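Local coordinates for biotin protein ligase-like protein of unknown function (Silicibacter sp., PDB 3BFM) that is of unknown function but resembles biotin and lipoate protein ligases and binds calcium in the crystal, at residues R197-D210 with M215-P227. Residues are numbered along the deposited sequence; the frame is centred on the assembly and turned at random.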
# COMPACT_ATOMS: atom_id res chain seq x y z
N ARG A 197 -37.78 -3.04 7.11
CA ARG A 197 -36.88 -3.16 5.96
C ARG A 197 -37.40 -4.24 5.04
O ARG A 197 -37.92 -5.24 5.51
CB ARG A 197 -35.51 -3.57 6.49
CG ARG A 197 -34.47 -3.86 5.44
CD ARG A 197 -33.88 -2.57 4.99
NE ARG A 197 -33.00 -2.77 3.84
CZ ARG A 197 -31.90 -2.04 3.62
NH1 ARG A 197 -31.54 -1.10 4.48
NH2 ARG A 197 -31.17 -2.29 2.55
N THR A 198 -37.27 -4.02 3.73
CA THR A 198 -37.48 -5.06 2.72
C THR A 198 -36.14 -5.30 2.03
O THR A 198 -35.44 -4.37 1.70
CB THR A 198 -38.56 -4.64 1.69
OG1 THR A 198 -39.78 -4.33 2.39
CG2 THR A 198 -38.82 -5.76 0.67
N GLU A 199 -35.77 -6.56 1.86
CA GLU A 199 -34.48 -6.89 1.28
C GLU A 199 -34.57 -8.28 0.67
O GLU A 199 -35.17 -9.18 1.26
CB GLU A 199 -33.40 -6.87 2.36
CG GLU A 199 -31.98 -7.03 1.85
CD GLU A 199 -31.53 -5.86 0.99
OE1 GLU A 199 -31.68 -4.70 1.42
OE2 GLU A 199 -31.01 -6.11 -0.12
N ALA A 200 -34.00 -8.44 -0.53
CA ALA A 200 -34.02 -9.73 -1.22
C ALA A 200 -35.39 -10.41 -1.20
O ALA A 200 -35.49 -11.61 -0.98
CB ALA A 200 -32.97 -10.66 -0.62
N GLY A 201 -36.45 -9.64 -1.43
CA GLY A 201 -37.80 -10.19 -1.46
C GLY A 201 -38.36 -10.64 -0.12
O GLY A 201 -39.36 -11.36 -0.08
N ARG A 202 -37.72 -10.22 0.97
CA ARG A 202 -38.16 -10.55 2.33
C ARG A 202 -38.36 -9.27 3.12
O ARG A 202 -37.71 -8.25 2.86
CB ARG A 202 -37.13 -11.45 3.01
CG ARG A 202 -37.08 -12.83 2.40
CD ARG A 202 -35.79 -13.56 2.67
NE ARG A 202 -35.54 -14.59 1.67
CZ ARG A 202 -34.67 -14.50 0.66
NH1 ARG A 202 -33.91 -13.42 0.50
NH2 ARG A 202 -34.56 -15.51 -0.20
N SER A 203 -39.29 -9.30 4.07
CA SER A 203 -39.54 -8.12 4.87
C SER A 203 -39.52 -8.43 6.35
O SER A 203 -39.77 -9.55 6.77
CB SER A 203 -40.86 -7.47 4.49
OG SER A 203 -40.75 -6.86 3.22
N GLY A 204 -39.19 -7.42 7.13
CA GLY A 204 -39.09 -7.57 8.55
C GLY A 204 -38.44 -6.37 9.15
O GLY A 204 -38.40 -5.29 8.53
N THR A 205 -37.94 -6.56 10.36
CA THR A 205 -37.14 -5.56 11.09
C THR A 205 -35.64 -5.84 10.91
O THR A 205 -35.17 -6.97 11.06
CB THR A 205 -37.47 -5.59 12.59
OG1 THR A 205 -38.85 -5.24 12.75
CG2 THR A 205 -36.60 -4.62 13.38
N PHE A 206 -34.89 -4.80 10.57
CA PHE A 206 -33.47 -4.95 10.42
C PHE A 206 -32.88 -4.99 11.80
O PHE A 206 -32.65 -3.97 12.45
CB PHE A 206 -32.92 -3.80 9.55
CG PHE A 206 -31.43 -3.77 9.41
CD1 PHE A 206 -30.63 -4.90 9.60
CD2 PHE A 206 -30.83 -2.58 9.02
CE1 PHE A 206 -29.28 -4.82 9.46
CE2 PHE A 206 -29.45 -2.49 8.90
CZ PHE A 206 -28.68 -3.59 9.10
N LEU A 207 -32.63 -6.22 12.25
CA LEU A 207 -32.23 -6.49 13.60
C LEU A 207 -30.77 -6.13 13.86
O LEU A 207 -30.44 -5.51 14.86
CB LEU A 207 -32.41 -7.97 13.86
CG LEU A 207 -32.56 -8.44 15.28
CD1 LEU A 207 -33.85 -7.84 15.85
CD2 LEU A 207 -32.57 -9.97 15.24
N GLY A 208 -29.89 -6.60 12.98
CA GLY A 208 -28.49 -6.23 13.02
C GLY A 208 -27.76 -7.05 11.98
O GLY A 208 -28.39 -7.51 11.00
N VAL A 209 -26.47 -7.29 12.21
CA VAL A 209 -25.70 -8.10 11.28
C VAL A 209 -24.92 -9.19 11.99
O VAL A 209 -24.61 -9.06 13.17
CB VAL A 209 -24.72 -7.23 10.45
CG1 VAL A 209 -25.51 -6.16 9.65
CG2 VAL A 209 -23.70 -6.57 11.34
N ASP A 210 -24.62 -10.27 11.27
CA ASP A 210 -23.74 -11.31 11.78
C ASP A 210 -22.29 -10.93 11.57
O ASP A 210 -22.01 -9.82 11.06
CB ASP A 210 -24.12 -12.69 11.21
CG ASP A 210 -23.57 -12.96 9.82
OD1 ASP A 210 -22.96 -12.06 9.20
OD2 ASP A 210 -23.73 -14.12 9.36
N MSE A 215 -27.17 -9.61 6.82
CA MSE A 215 -28.29 -8.92 7.47
C MSE A 215 -29.16 -9.93 8.18
O MSE A 215 -29.57 -10.93 7.59
CB MSE A 215 -29.18 -8.21 6.46
CG MSE A 215 -30.41 -7.57 7.03
SE MSE A 215 -31.50 -6.66 5.76
CE MSE A 215 -30.30 -5.06 5.59
N LEU A 216 -29.47 -9.61 9.43
CA LEU A 216 -30.46 -10.34 10.20
C LEU A 216 -31.78 -9.58 10.07
O LEU A 216 -31.93 -8.49 10.59
CB LEU A 216 -30.00 -10.46 11.65
CG LEU A 216 -28.69 -11.24 11.83
CD1 LEU A 216 -27.98 -10.84 13.09
CD2 LEU A 216 -28.98 -12.72 11.80
N LEU A 217 -32.74 -10.20 9.39
CA LEU A 217 -34.04 -9.59 9.10
C LEU A 217 -35.12 -10.44 9.77
O LEU A 217 -35.36 -11.59 9.38
CB LEU A 217 -34.25 -9.52 7.59
CG LEU A 217 -35.42 -8.70 7.05
CD1 LEU A 217 -35.29 -7.25 7.46
CD2 LEU A 217 -35.51 -8.83 5.52
N ARG A 218 -35.72 -9.88 10.79
CA ARG A 218 -36.71 -10.60 11.61
C ARG A 218 -38.13 -10.27 11.19
O ARG A 218 -38.60 -9.11 11.30
CB ARG A 218 -36.47 -10.30 13.07
CG ARG A 218 -37.27 -11.21 14.00
CD ARG A 218 -36.61 -11.22 15.36
NE ARG A 218 -35.39 -12.04 15.32
CZ ARG A 218 -34.51 -12.14 16.30
NH1 ARG A 218 -34.66 -11.44 17.44
NH2 ARG A 218 -33.47 -12.92 16.13
N ASP A 219 -38.84 -11.27 10.67
CA ASP A 219 -40.27 -11.06 10.39
C ASP A 219 -41.07 -11.71 11.55
O ASP A 219 -40.52 -11.94 12.64
CB ASP A 219 -40.67 -11.47 8.95
CG ASP A 219 -40.81 -12.94 8.75
OD1 ASP A 219 -40.99 -13.68 9.76
OD2 ASP A 219 -40.75 -13.36 7.57
N GLU A 220 -42.36 -11.95 11.34
CA GLU A 220 -43.23 -12.28 12.46
C GLU A 220 -42.87 -13.64 13.05
O GLU A 220 -43.02 -13.83 14.24
CB GLU A 220 -44.71 -12.23 12.05
CG GLU A 220 -45.27 -10.81 11.92
CD GLU A 220 -46.77 -10.78 11.66
OE1 GLU A 220 -47.15 -11.22 10.56
OE2 GLU A 220 -47.53 -10.32 12.57
N THR A 221 -42.34 -14.54 12.23
CA THR A 221 -42.13 -15.94 12.64
C THR A 221 -40.72 -16.47 12.51
O THR A 221 -40.43 -17.58 13.00
CB THR A 221 -43.06 -16.89 11.86
OG1 THR A 221 -42.71 -16.85 10.47
CG2 THR A 221 -44.52 -16.49 12.03
N THR A 222 -39.81 -15.70 11.92
CA THR A 222 -38.50 -16.22 11.63
C THR A 222 -37.50 -15.09 11.49
O THR A 222 -37.88 -13.94 11.43
CB THR A 222 -38.50 -17.06 10.33
OG1 THR A 222 -37.33 -17.89 10.28
CG2 THR A 222 -38.58 -16.17 9.09
N THR A 223 -36.22 -15.44 11.52
CA THR A 223 -35.15 -14.49 11.20
C THR A 223 -34.46 -14.97 9.94
O THR A 223 -33.98 -16.10 9.86
CB THR A 223 -34.13 -14.38 12.31
OG1 THR A 223 -34.76 -14.01 13.55
CG2 THR A 223 -33.07 -13.32 11.97
N HIS A 224 -34.42 -14.10 8.94
CA HIS A 224 -33.73 -14.38 7.69
C HIS A 224 -32.31 -13.92 7.84
O HIS A 224 -32.05 -12.90 8.49
CB HIS A 224 -34.37 -13.63 6.53
CG HIS A 224 -35.82 -13.92 6.36
ND1 HIS A 224 -36.27 -15.09 5.82
CD2 HIS A 224 -36.92 -13.19 6.68
CE1 HIS A 224 -37.59 -15.08 5.80
NE2 HIS A 224 -38.01 -13.95 6.32
N LEU A 225 -31.38 -14.69 7.27
CA LEU A 225 -30.00 -14.23 7.09
C LEU A 225 -29.76 -13.94 5.61
O LEU A 225 -29.87 -14.81 4.77
CB LEU A 225 -28.98 -15.26 7.61
CG LEU A 225 -27.50 -14.90 7.41
CD1 LEU A 225 -27.14 -13.82 8.34
CD2 LEU A 225 -26.61 -16.11 7.69
N ILE A 226 -29.45 -12.68 5.31
CA ILE A 226 -29.17 -12.27 3.94
C ILE A 226 -27.68 -12.00 3.88
O ILE A 226 -27.20 -11.01 4.45
CB ILE A 226 -29.96 -11.02 3.56
CG1 ILE A 226 -31.43 -11.14 3.99
CG2 ILE A 226 -29.83 -10.74 2.05
CD1 ILE A 226 -32.22 -12.14 3.21
N PRO A 227 -26.91 -12.92 3.24
CA PRO A 227 -25.48 -12.69 3.22
C PRO A 227 -25.13 -11.44 2.38
O PRO A 227 -25.81 -11.13 1.40
CB PRO A 227 -24.92 -13.97 2.56
CG PRO A 227 -26.02 -14.92 2.45
CD PRO A 227 -27.28 -14.14 2.52
O HOH W 1 -40.74 -11.69 5.38
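Two flat groups share the methyl of selenomethionine M215: CE sits over the centre of the F206 ring, 3.9 Å from its centroid and 7° off the normal, and likewise over one face of the R197 guanidinium. The ring's edge meets L216 O near its plane, while SE lies oblique to the ring in a Met-aromatic contact. A bend at chi3 (-76°), after an otherwise extended chain, turns CE onto both groups. The R197 guanidinium is held through NH2, which donates to E199 OE1 at 2.7 Å in a salt bridge and makes another with D92. At the H224 imidazole, R202 CD makes a CH-pi contact over one face, 3.8 Å from the centroid, and T222 CG2 lies over the opposite one, each offset toward the rim. H224 NE2 donates to D219 OD2 at 3.1 Å from above the carboxylate plane, and water 1 links the same oxygen to S203 N. In the plane of the R218 guanidinium, NE donates to T223 OG1 at 2.7 Å.

R197, M215 and L217 meet between a 197-203 hairpin with a type I' turn and an antiparallel three-stranded meander, 205-209, 215-218 and 223-226; this all-beta unit lies in the DUF4444 region, assigned to the SH3 clan. At the G204 corner, L217 packs CD1 near the G204 carbonyl carbon and CD2 3.5 Å from R202 O. Pairing rests on T205 N to R218 O (2.8 Å, 168°) and its return bond. L207 N donates to L216 O and L216 N to G208 O, so L207 and G208 both face L216, consistent with a beta bulge; buried G208 N has no partner in the model. On the same face as F206 and M215, V209 reaches H183 and W186 of helix 179-189.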